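Local coordinates for pyridoxal kinase (Lactobacillus plantarum, PDB 3H74), which probably catalyses the ATP-dependent phosphorylation of pyridoxal to pyridoxal 5'-phosphate, as a member of the ribokinase superfamily, at residues T39-T44 with A53-S58; A9-A14 with I80-S85; A35-S40 with T59-V64; S47-P52 with D256-V261. One frame throughout, in Å; residues are numbered along the deposited sequence. Where two conformers were deposited one is given.

Contact 1: T39-T44 with A53-S58; sequences TSLLST and AVVDLS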
loop_
_atom_site.group_PDB
_atom_site.type_symbol
_atom_site.label_atom_id
_atom_site.label_comp_id
_atom_site.label_asym_id
_atom_site.label_seq_id
_atom_site.Cartn_x
_atom_site.Cartn_y
_atom_site.Cartn_z
ATOM N N THR A 39 -12.895 2.641 0.238
ATOM C CA THR A 39 -13.408 1.275 0.271
ATOM C C THR A 39 -14.222 1.051 1.546
ATOM O O THR A 39 -15.008 0.104 1.629
ATOM C CB THR A 39 -12.260 0.265 0.210
ATOM O OG1 THR A 39 -11.315 0.619 1.218
ATOM C CG2 THR A 39 -11.566 0.290 -1.142
ATOM N N SER A 40 -14.005 1.934 2.522
ATOM C CA SER A 40 -14.663 1.939 3.824
ATOM C C SER A 40 -14.556 3.387 4.296
ATOM O O SER A 40 -13.573 4.062 3.972
ATOM C CB SER A 40 -13.932 1.011 4.803
ATOM O OG SER A 40 -14.565 0.985 6.077
ATOM N N LEU A 41 -15.558 3.868 5.034
ATOM C CA LEU A 41 -15.551 5.235 5.543
ATOM C C LEU A 41 -15.752 5.171 7.056
ATOM O O LEU A 41 -16.752 4.613 7.529
ATOM C CB LEU A 41 -16.661 6.044 4.874
ATOM C CG LEU A 41 -16.799 7.502 5.298
ATOM C CD1 LEU A 41 -15.526 8.333 5.090
ATOM C CD2 LEU A 41 -17.978 8.123 4.559
ATOM N N LEU A 42 -14.811 5.729 7.814
ATOM C CA LEU A 42 -14.780 5.573 9.279
ATOM C C LEU A 42 -14.669 6.916 9.961
ATOM O O LEU A 42 -14.011 7.829 9.448
ATOM C CB LEU A 42 -13.584 4.729 9.724
ATOM C CG LEU A 42 -13.377 3.349 9.095
ATOM C CD1 LEU A 42 -12.559 3.417 7.798
ATOM C CD2 LEU A 42 -12.648 2.451 10.083
ATOM N N SER A 43 -15.253 7.024 11.153
ATOM C CA SER A 43 -15.116 8.242 11.959
ATOM C C SER A 43 -13.651 8.489 12.371
ATOM O O SER A 43 -13.190 9.645 12.425
ATOM C CB SER A 43 -16.002 8.170 13.200
ATOM O OG SER A 43 -15.740 6.975 13.921
ATOM N N THR A 44 -12.952 7.403 12.702
ATOM C CA THR A 44 -11.531 7.425 13.072
ATOM C C THR A 44 -10.939 6.107 12.587
ATOM O O THR A 44 -11.678 5.166 12.281
ATOM C CB THR A 44 -11.303 7.466 14.615
ATOM O OG1 THR A 44 -11.688 6.206 15.193
ATOM C CG2 THR A 44 -12.060 8.595 15.309
ATOM N N ALA A 53 -17.362 4.593 14.059
ATOM C CA ALA A 53 -18.610 4.568 13.302
ATOM C C ALA A 53 -18.246 4.404 11.829
ATOM O O ALA A 53 -17.533 5.243 11.264
ATOM C CB ALA A 53 -19.385 5.852 13.520
ATOM N N VAL A 54 -18.719 3.336 11.200
ATOM C CA VAL A 54 -18.235 2.933 9.887
ATOM C C VAL A 54 -19.390 2.752 8.918
ATOM O O VAL A 54 -20.389 2.102 9.253
ATOM C CB VAL A 54 -17.468 1.593 9.989
ATOM C CG1 VAL A 54 -16.987 1.108 8.611
ATOM C CG2 VAL A 54 -16.285 1.709 10.955
ATOM N N VAL A 55 -19.255 3.314 7.719
ATOM C CA VAL A 55 -20.217 3.086 6.643
ATOM C C VAL A 55 -19.758 1.884 5.831
ATOM O O VAL A 55 -18.608 1.824 5.381
ATOM C CB VAL A 55 -20.333 4.294 5.701
ATOM C CG1 VAL A 55 -21.434 4.052 4.670
ATOM C CG2 VAL A 55 -20.618 5.559 6.482
ATOM N N ASP A 56 -20.667 0.925 5.655
ATOM C CA ASP A 56 -20.451 -0.216 4.790
ATOM C C ASP A 56 -20.660 0.238 3.344
ATOM O O ASP A 56 -21.754 0.645 2.971
ATOM C CB ASP A 56 -21.442 -1.319 5.177
ATOM C CG ASP A 56 -21.260 -2.599 4.388
ATOM O OD1 ASP A 56 -20.422 -2.638 3.474
ATOM O OD2 ASP A 56 -21.974 -3.589 4.694
ATOM N N LEU A 57 -19.597 0.190 2.547
ATOM C CA LEU A 57 -19.643 0.658 1.158
ATOM C C LEU A 57 -19.723 -0.497 0.155
ATOM O O LEU A 57 -19.518 -0.308 -1.048
ATOM C CB LEU A 57 -18.465 1.596 0.849
ATOM C CG LEU A 57 -18.410 2.881 1.682
ATOM C CD1 LEU A 57 -17.111 3.642 1.420
ATOM C CD2 LEU A 57 -19.618 3.761 1.405
ATOM N N SER A 58 -20.026 -1.695 0.644
ATOM C CA SER A 58 -20.088 -2.868 -0.235
ATOM C C SER A 58 -21.110 -2.731 -1.368
ATOM O O SER A 58 -20.894 -3.270 -2.453
ATOM C CB SER A 58 -20.338 -4.149 0.558
ATOM O OG SER A 58 -21.566 -4.065 1.248
HETATM O O HOH W 1 -17.072 -1.016 3.022
HETATM O O HOH W 2 -16.887 -0.313 5.588
#
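Leu41 and Val55 form the hydrogen-bonded pair of a short antiparallel ladder, the hairpin in which strand 54-55 turns back along the end of strand 32-42. Val55 N donates to Leu41 O over 2.8 Å. The neighbouring Leu42 and Val54 are the non-hydrogen-bonded pair, with their CA atoms 4.4 Å apart. One step on, Ser43 N donates to Ala53 O at 2.9 Å. CA-H...O contacts from Val54 to Leu41 O and from Leu42 to Ala53 O accompany these bonds.

A side chain closes this end of the ladder. Ser43 OG sits between its own backbone N and carbonyl carbon (chi1 53°), which brings it 2.9 Å from Ala53 N, whose N-H it accepts. An alanine here would remove that acceptor and is likely to leave Ala53 N without its mate, so that the start of strand 54-55 is held less firmly.

At the other end the chains part and water bridges them. One water donates to Thr39 O and accepts from Leu57 N; a second donates to Val55 O and lies 2.7 Å from Ser40 OG.

Among apolar contacts, Leu42 CD2 lies beside Val54 CG2 at 3.8 Å on one face of the sheet. On the other, Leu41 CB meets Val55 CB and, at 4.2 Å, Leu57 CD1.

Polar links, three of them direct, thus set the register, while leucine and valine add apolar cover on both faces. Such an extension of the central sheet is consistent with the lid over the substrate site in ribokinase relatives.

Contact 2: A9-A14 with I80-S85; sequences AEDLSA and IGYVGS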
loop_
_atom_site.group_PDB
_atom_site.type_symbol
_atom_site.label_atom_id
_atom_site.label_comp_id
_atom_site.label_asym_id
_atom_site.label_seq_id
_atom_site.Cartn_x
_atom_site.Cartn_y
_atom_site.Cartn_z
ATOM N N ALA A 9 -7.763 3.400 -4.201
ATOM C CA ALA A 9 -8.893 2.799 -3.505
ATOM C C ALA A 9 -8.398 2.193 -2.203
ATOM O O ALA A 9 -7.634 1.222 -2.217
ATOM C CB ALA A 9 -9.566 1.747 -4.369
ATOM N N GLU A 10 -8.807 2.801 -1.089
ATOM C CA GLU A 10 -8.476 2.315 0.246
ATOM C C GLU A 10 -9.398 2.992 1.237
ATOM O O GLU A 10 -10.252 3.781 0.854
ATOM C CB GLU A 10 -6.990 2.526 0.581
ATOM C CG GLU A 10 -6.536 3.974 0.571
ATOM C CD GLU A 10 -5.041 4.101 0.394
ATOM O OE1 GLU A 10 -4.432 3.273 -0.313
ATOM O OE2 GLU A 10 -4.468 5.057 0.920
ATOM N N ASP A 11 -9.239 2.680 2.516
ATOM C CA ASP A 11 -10.140 3.243 3.515
ATOM C C ASP A 11 -9.909 4.734 3.703
ATOM O O ASP A 11 -8.795 5.231 3.500
ATOM C CB ASP A 11 -9.960 2.523 4.846
ATOM C CG ASP A 11 -8.522 2.568 5.330
ATOM O OD1 ASP A 11 -7.671 1.915 4.722
ATOM O OD2 ASP A 11 -8.226 3.294 6.313
ATOM N N LEU A 12 -10.966 5.436 4.087
ATOM C CA LEU A 12 -10.870 6.816 4.540
ATOM C C LEU A 12 -11.392 6.874 5.966
ATOM O O LEU A 12 -12.572 6.599 6.214
ATOM C CB LEU A 12 -11.684 7.750 3.642
ATOM C CG LEU A 12 -11.765 9.203 4.115
ATOM C CD1 LEU A 12 -10.389 9.855 4.179
ATOM C CD2 LEU A 12 -12.679 9.998 3.199
ATOM N N SER A 13 -10.513 7.237 6.899
ATOM C CA SER A 13 -10.950 7.601 8.244
ATOM C C SER A 13 -10.851 9.107 8.395
ATOM O O SER A 13 -9.818 9.717 8.072
ATOM C CB SER A 13 -10.163 6.887 9.341
ATOM O OG SER A 13 -8.787 6.791 9.052
ATOM N N ALA A 14 -11.917 9.731 8.872
ATOM C CA ALA A 14 -11.946 11.178 8.950
ATOM C C ALA A 14 -10.823 11.689 9.846
ATOM O O ALA A 14 -10.078 12.598 9.472
ATOM C CB ALA A 14 -13.313 11.662 9.440
ATOM N N ILE A 80 -4.169 0.172 -4.935
ATOM C CA ILE A 80 -5.203 -0.414 -4.084
ATOM C C ILE A 80 -4.594 -0.719 -2.730
ATOM O O ILE A 80 -3.601 -1.458 -2.652
ATOM C CB ILE A 80 -5.806 -1.727 -4.679
ATOM C CG1 ILE A 80 -6.129 -1.585 -6.177
ATOM C CG2 ILE A 80 -7.000 -2.192 -3.854
ATOM C CD1 ILE A 80 -7.137 -0.494 -6.547
ATOM N N GLY A 81 -5.161 -0.132 -1.682
ATOM C CA GLY A 81 -4.766 -0.433 -0.310
ATOM C C GLY A 81 -5.821 -1.296 0.356
ATOM O O GLY A 81 -6.415 -2.158 -0.282
ATOM N N TYR A 82 -6.047 -1.066 1.646
ATOM C CA TYR A 82 -7.043 -1.826 2.404
ATOM C C TYR A 82 -8.388 -1.862 1.679
ATOM O O TYR A 82 -8.927 -0.814 1.316
ATOM C CB TYR A 82 -7.225 -1.207 3.795
ATOM C CG TYR A 82 -8.312 -1.851 4.625
ATOM C CD1 TYR A 82 -8.011 -2.844 5.552
ATOM C CD2 TYR A 82 -9.645 -1.461 4.487
ATOM C CE1 TYR A 82 -9.014 -3.435 6.323
ATOM C CE2 TYR A 82 -10.656 -2.057 5.246
ATOM C CZ TYR A 82 -10.322 -3.042 6.159
ATOM O OH TYR A 82 -11.294 -3.644 6.938
ATOM N N VAL A 83 -8.933 -3.062 1.501
ATOM C CA VAL A 83 -10.240 -3.230 0.857
ATOM C C VAL A 83 -11.291 -3.584 1.914
ATOM O O VAL A 83 -12.201 -2.792 2.181
ATOM C CB VAL A 83 -10.201 -4.256 -0.304
ATOM C CG1 VAL A 83 -11.580 -4.419 -0.903
ATOM C CG2 VAL A 83 -9.225 -3.810 -1.374
ATOM N N GLY A 84 -11.163 -4.762 2.518
ATOM C CA GLY A 84 -11.937 -5.097 3.713
ATOM C C GLY A 84 -12.980 -6.182 3.598
ATOM O O GLY A 84 -13.444 -6.679 4.622
ATOM N N SER A 85 -13.356 -6.547 2.379
ATOM C CA SER A 85 -14.287 -7.662 2.176
ATOM C C SER A 85 -14.020 -8.389 0.875
ATOM O O SER A 85 -13.461 -7.819 -0.071
ATOM C CB SER A 85 -15.738 -7.173 2.216
ATOM O OG SER A 85 -16.034 -6.386 1.072
HETATM O O HOH W 3 -5.173 1.305 3.277
#
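Parallel pairing of Ala9 with Ile80 joins two adjacent strands, 4-13 and 77-80, of the central sheet of this ribokinase-type alpha/beta fold, just where the second strand gives way to the loop before helix 86-98. Gly81 N donates to Ala9 O at 2.9 Å, and on the face that carries both side chains Ala9 CB meets Ile80 CD1 at 4.0 Å. Helix 86-98 packs on Ile80 through Ile92.

Gly81 lies close to the carboxylate of Glu10: a CB modelled on it would fall 2.6 Å from Glu10 OE1, which is consistent with a glycine at this position. Past the glycine the backbones remain in touch through a CA-H...O contact, Glu10 CA to Tyr82 O at 3.3 Å. That same carbonyl accepts a hydrogen bond from Thr39 OG1 of the next strand.

The Asp11 carboxylate stands almost perpendicular to the Tyr82 ring (83°). It is held at both oxygens, OD2 by a hydrogen bond with Ser19 OG and OD1 by a water that also accepts from Tyr82 N. Turned between its backbone N and carbonyl carbon (chi1 56°), the Asp11 side chain brings OD1 to 3.3 Å from Tyr82 CB.

Contact 3: A35-S40 with T59-V64; sequences AALPTS and TWLPQV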
loop_
_atom_site.group_PDB
_atom_site.type_symbol
_atom_site.label_atom_id
_atom_site.label_comp_id
_atom_site.label_asym_id
_atom_site.label_seq_id
_atom_site.Cartn_x
_atom_site.Cartn_y
_atom_site.Cartn_z
ATOM N N ALA A 35 -8.184 10.023 -8.216
ATOM C CA ALA A 35 -9.546 9.553 -8.003
ATOM C C ALA A 35 -9.501 8.857 -6.642
ATOM O O ALA A 35 -8.944 7.763 -6.509
ATOM C CB ALA A 35 -9.977 8.604 -9.113
ATOM N N ALA A 36 -10.044 9.528 -5.632
ATOM C CA ALA A 36 -9.905 9.094 -4.242
ATOM C C ALA A 36 -11.142 8.304 -3.832
ATOM O O ALA A 36 -12.174 8.888 -3.497
ATOM C CB ALA A 36 -9.702 10.308 -3.330
ATOM N N LEU A 37 -11.026 6.983 -3.875
ATOM C CA LEU A 37 -12.172 6.104 -3.682
ATOM C C LEU A 37 -12.133 5.370 -2.339
ATOM O O LEU A 37 -11.378 4.408 -2.176
ATOM C CB LEU A 37 -12.230 5.085 -4.817
ATOM C CG LEU A 37 -13.403 4.108 -4.755
ATOM C CD1 LEU A 37 -14.717 4.851 -4.857
ATOM C CD2 LEU A 37 -13.304 3.049 -5.845
ATOM N N PRO A 38 -12.957 5.799 -1.368
ATOM C CA PRO A 38 -13.016 5.040 -0.120
ATOM C C PRO A 38 -13.576 3.634 -0.325
ATOM O O PRO A 38 -14.610 3.467 -0.973
ATOM C CB PRO A 38 -13.975 5.870 0.753
ATOM C CG PRO A 38 -13.914 7.268 0.164
ATOM C CD PRO A 38 -13.805 7.003 -1.316
ATOM N N THR A 39 -12.895 2.641 0.238
ATOM C CA THR A 39 -13.408 1.275 0.271
ATOM C C THR A 39 -14.222 1.051 1.546
ATOM O O THR A 39 -15.008 0.104 1.629
ATOM C CB THR A 39 -12.260 0.265 0.210
ATOM O OG1 THR A 39 -11.315 0.619 1.218
ATOM C CG2 THR A 39 -11.566 0.290 -1.142
ATOM N N SER A 40 -14.005 1.934 2.522
ATOM C CA SER A 40 -14.663 1.939 3.824
ATOM C C SER A 40 -14.556 3.387 4.296
ATOM O O SER A 40 -13.573 4.062 3.972
ATOM C CB SER A 40 -13.932 1.011 4.803
ATOM O OG SER A 40 -14.565 0.985 6.077
ATOM N N THR A 59 -22.209 -2.019 -1.120
ATOM C CA THR A 59 -23.221 -1.810 -2.164
ATOM C C THR A 59 -22.985 -0.533 -2.965
ATOM O O THR A 59 -23.628 -0.328 -3.991
ATOM C CB THR A 59 -24.680 -1.801 -1.611
ATOM O OG1 THR A 59 -24.894 -0.657 -0.782
ATOM C CG2 THR A 59 -24.982 -3.063 -0.831
ATOM N N TRP A 60 -22.065 0.317 -2.499
ATOM C CA TRP A 60 -21.748 1.566 -3.191
ATOM C C TRP A 60 -20.687 1.383 -4.279
ATOM O O TRP A 60 -20.874 1.880 -5.388
ATOM C CB TRP A 60 -21.343 2.662 -2.194
ATOM C CG TRP A 60 -21.025 4.002 -2.825
ATOM C CD1 TRP A 60 -21.891 4.844 -3.487
ATOM C CD2 TRP A 60 -19.757 4.667 -2.811
ATOM N NE1 TRP A 60 -21.229 5.982 -3.891
ATOM C CE2 TRP A 60 -19.920 5.901 -3.484
ATOM C CE3 TRP A 60 -18.496 4.340 -2.297
ATOM C CZ2 TRP A 60 -18.858 6.801 -3.665
ATOM C CZ3 TRP A 60 -17.441 5.230 -2.486
ATOM C CH2 TRP A 60 -17.628 6.437 -3.169
ATOM N N LEU A 61 -19.577 0.695 -3.987
ATOM C CA LEU A 61 -18.523 0.540 -4.999
ATOM C C LEU A 61 -19.020 -0.010 -6.343
ATOM O O LEU A 61 -18.604 0.485 -7.386
ATOM C CB LEU A 61 -17.316 -0.271 -4.491
ATOM C CG LEU A 61 -16.084 0.563 -4.130
ATOM C CD1 LEU A 61 -16.366 1.463 -2.945
ATOM C CD2 LEU A 61 -14.868 -0.320 -3.856
ATOM N N PRO A 62 -19.907 -1.033 -6.329
ATOM C CA PRO A 62 -20.415 -1.481 -7.632
ATOM C C PRO A 62 -21.105 -0.367 -8.425
ATOM O O PRO A 62 -20.974 -0.306 -9.647
ATOM C CB PRO A 62 -21.406 -2.594 -7.261
ATOM C CG PRO A 62 -20.975 -3.069 -5.911
ATOM C CD PRO A 62 -20.447 -1.850 -5.223
ATOM N N GLN A 63 -21.820 0.508 -7.727
ATOM C CA GLN A 63 -22.472 1.643 -8.372
ATOM C C GLN A 63 -21.475 2.670 -8.887
ATOM O O GLN A 63 -21.671 3.271 -9.939
ATOM C CB GLN A 63 -23.425 2.314 -7.404
ATOM C CG GLN A 63 -24.474 1.398 -6.804
ATOM C CD GLN A 63 -25.405 2.162 -5.906
ATOM O OE1 GLN A 63 -26.013 3.152 -6.319
ATOM N NE2 GLN A 63 -25.504 1.724 -4.653
ATOM N N VAL A 64 -20.414 2.898 -8.113
ATOM C CA VAL A 64 -19.325 3.777 -8.546
ATOM C C VAL A 64 -18.709 3.253 -9.840
ATOM O O VAL A 64 -18.601 3.983 -10.816
ATOM C CB VAL A 64 -18.224 3.905 -7.462
ATOM C CG1 VAL A 64 -17.051 4.731 -7.974
ATOM C CG2 VAL A 64 -18.788 4.535 -6.205
#
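Leu37, with the largest area buried here, meets Leu61 and Trp60 where residues 60-64, leading into and along helix 61-70, lie against strand 32-42, a helix-on-sheet layer of the alpha/beta fold. No hydrogen bond passes between the segments, so the evidence for the join is apolar contact.

The two methyls of Leu37 divide the work. With CG anti to the backbone N (chi1 -179°), the branch extends to the helix: CD1 approaches Trp60 CZ3 at 3.6 Å and Val64 CG1 at 3.9 Å, while CD2 lies 4.1 Å from Leu61 CG.

Leu61 buries nearly as much. Its chi1 of -103° lies away from the usual staggered positions, and CD1 stands 3.3 Å from Pro38 O, a close approach of a methyl to a carbonyl. Leu88 and Ile92 of helix 86-98 also touch Leu61, which therefore links that helix, its own helix and the strand.

Trp60, with 37 Å² covered, touches Leu37 and Pro38 with the CZ3 corner of its indole. The ring is held from within its own segment: Val64 CG2 sits over the centre of one face, 3.2 Å above the plane, four residues on, where Val64 N also bonds to Trp60 O. Pro38 takes the rim of the same ring. Its CD lies 4.2 Å from Trp60 CZ3, and Pro38 O meets that carbon in the ring plane at 3.7 Å.

Contact 4: S47-P52 with D256-V261; sequences SGYGTP and DDRQGV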
loop_
_atom_site.group_PDB
_atom_site.type_symbol
_atom_site.label_atom_id
_atom_site.label_comp_id
_atom_site.label_asym_id
_atom_site.label_seq_id
_atom_site.Cartn_x
_atom_site.Cartn_y
_atom_site.Cartn_z
ATOM N N SER A 47 -7.308 2.067 15.538
ATOM C CA SER A 47 -6.246 1.840 16.517
ATOM C C SER A 47 -6.168 2.938 17.586
ATOM O O SER A 47 -5.377 3.871 17.472
ATOM C CB SER A 47 -4.899 1.654 15.799
ATOM O OG SER A 47 -4.932 0.545 14.905
ATOM N N GLY A 48 -6.998 2.836 18.625
ATOM C CA GLY A 48 -6.823 3.695 19.803
ATOM C C GLY A 48 -7.905 4.706 20.139
ATOM O O GLY A 48 -7.799 5.426 21.132
ATOM N N TYR A 49 -8.939 4.791 19.306
ATOM C CA TYR A 49 -10.028 5.739 19.540
ATOM C C TYR A 49 -11.301 5.053 20.046
ATOM O O TYR A 49 -12.336 5.709 20.180
ATOM C CB TYR A 49 -10.383 6.491 18.253
ATOM C CG TYR A 49 -9.279 7.309 17.631
ATOM C CD1 TYR A 49 -9.037 8.618 18.048
ATOM C CD2 TYR A 49 -8.523 6.795 16.583
ATOM C CE1 TYR A 49 -8.039 9.389 17.441
ATOM C CE2 TYR A 49 -7.542 7.550 15.973
ATOM C CZ TYR A 49 -7.296 8.831 16.404
ATOM O OH TYR A 49 -6.306 9.562 15.769
ATOM N N GLY A 50 -11.220 3.752 20.318
ATOM C CA GLY A 50 -12.422 2.951 20.567
ATOM C C GLY A 50 -13.133 2.654 19.252
ATOM O O GLY A 50 -12.690 3.069 18.169
ATOM N N THR A 51 -14.251 1.946 19.343
ATOM C CA THR A 51 -14.978 1.449 18.185
ATOM C C THR A 51 -15.457 2.590 17.290
ATOM O O THR A 51 -16.243 3.422 17.725
ATOM C CB THR A 51 -16.189 0.633 18.652
ATOM O OG1 THR A 51 -15.722 -0.439 19.489
ATOM C CG2 THR A 51 -16.935 0.048 17.467
ATOM N N PRO A 52 -14.958 2.653 16.042
ATOM C CA PRO A 52 -15.410 3.724 15.162
ATOM C C PRO A 52 -16.783 3.498 14.547
ATOM O O PRO A 52 -17.294 2.371 14.515
ATOM C CB PRO A 52 -14.337 3.780 14.068
ATOM C CG PRO A 52 -13.501 2.602 14.225
ATOM C CD PRO A 52 -13.915 1.817 15.425
ATOM N N ASP A 256 -0.379 12.951 21.155
ATOM C CA ASP A 256 -1.305 11.920 20.681
ATOM C C ASP A 256 -0.572 10.998 19.707
ATOM O O ASP A 256 -0.266 11.399 18.575
ATOM C CB ASP A 256 -2.520 12.574 20.008
ATOM C CG ASP A 256 -3.633 11.582 19.676
ATOM O OD1 ASP A 256 -3.374 10.362 19.611
ATOM O OD2 ASP A 256 -4.778 12.039 19.465
ATOM N N ASP A 257 -0.297 9.771 20.142
ATOM C CA ASP A 257 0.430 8.812 19.303
ATOM C C ASP A 257 -0.426 8.107 18.246
ATOM O O ASP A 257 0.068 7.240 17.532
ATOM C CB ASP A 257 1.210 7.793 20.152
ATOM C CG ASP A 257 0.315 6.831 20.918
ATOM O OD1 ASP A 257 -0.925 6.865 20.764
ATOM O OD2 ASP A 257 0.872 6.024 21.700
ATOM N N ARG A 258 -1.700 8.479 18.141
ATOM C CA ARG A 258 -2.595 7.826 17.183
ATOM C C ARG A 258 -2.512 8.403 15.771
ATOM O O ARG A 258 -2.695 7.673 14.797
ATOM C CB ARG A 258 -4.031 7.841 17.698
ATOM C CG ARG A 258 -4.194 7.079 19.005
ATOM C CD ARG A 258 -5.527 7.339 19.674
ATOM N NE ARG A 258 -5.700 8.734 20.037
ATOM C CZ ARG A 258 -6.712 9.189 20.765
ATOM N NH1 ARG A 258 -7.616 8.341 21.236
ATOM N NH2 ARG A 258 -6.805 10.483 21.038
ATOM N N GLN A 259 -2.238 9.702 15.657
ATOM C CA GLN A 259 -2.158 10.343 14.352
ATOM C C GLN A 259 -1.070 9.710 13.493
ATOM O O GLN A 259 0.007 9.392 13.986
ATOM C CB GLN A 259 -1.890 11.838 14.510
ATOM C CG GLN A 259 -1.911 12.618 13.201
ATOM C CD GLN A 259 -1.623 14.086 13.392
ATOM O OE1 GLN A 259 -1.973 14.661 14.422
ATOM N NE2 GLN A 259 -0.997 14.712 12.395
ATOM N N GLY A 260 -1.356 9.537 12.212
ATOM C CA GLY A 260 -0.391 8.976 11.297
ATOM C C GLY A 260 0.843 9.838 11.081
ATOM O O GLY A 260 0.917 10.998 11.510
ATOM N N VAL A 261 1.815 9.244 10.389
ATOM C CA VAL A 261 3.120 9.866 10.155
ATOM C C VAL A 261 3.010 11.272 9.550
ATOM O O VAL A 261 2.140 11.541 8.709
ATOM C CB VAL A 261 4.009 8.909 9.307
ATOM C CG1 VAL A 261 3.485 8.752 7.901
ATOM C CG2 VAL A 261 5.431 9.329 9.288
HETATM O O HOH W 4 -5.966 12.024 16.860
#
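Arg258 stacks on Tyr49, and the segment that supplies it begins with Asp256, linked to the same tyrosine by a water that donates to Asp256 OD2 and lies 2.7 Å from Tyr49 OH, in the plane of the ring. The other carboxylate oxygen of Asp256, OD1, accepts from Arg258 N two residues on, which makes the turn through Asp257 an Asx turn.

Arg258 carries nearly all of this segment's share. Its NE and NH2 grip the Asp256 carboxylate side-on in a salt bridge, NE to OD1 at 2.9 Å and NH2 to OD2 at 3.0 Å; the backbone N and NE reach OD1 from opposite faces of its plane. With the chain bent at chi3 (-62°), the stack is offset and nearly parallel, the planes 17° apart: Arg258 CD lies over the ring centre, a CH-pi contact 3.9 Å from the centroid, and the guanidinium over the CD1-CE1 side. This joins two surface loops, one linking the strands of the hairpin 32-42 and 54-55, the other running between helices 231-251 and 264-274. On the side away from the carboxylate, Arg258 NH1 donates to Gly48 O at 2.9 Å, from above that carbonyl's plane. A methionine in its place would probably leave Asp256 without its charged mate and Gly48 O without this donor.

The carbonyl of Arg258 accepts from His45 NE2 and Asn211 ND2. Gln259 follows, its N 4.1 Å from Tyr49 OH.

In the fold
Contacts 1 and 3 share Thr39 and Ser40, where strand 32-42 bends: the hairpin lies beyond the bend and the helix packing before it, their centres 11 Å apart. Contact 2 adjoins both through the Thr39 hydroxyl link; its centre is 9 Å from each. Leu12 O, 2.9 Å from Leu42 N, continues the sheet from contact 2 into contact 1. Contact 4 reaches the hairpin loop from a distant part of the chain and touches contact 1, with Tyr49 CB 3.3 Å from Thr44 OG1. It does not touch contact 2 or contact 3, the nearest atoms being about 7 and 8 Å away. If the hairpin is the lid of the substrate site, as in ribokinase relatives, contact 4 ties that lid to the loop 256-261.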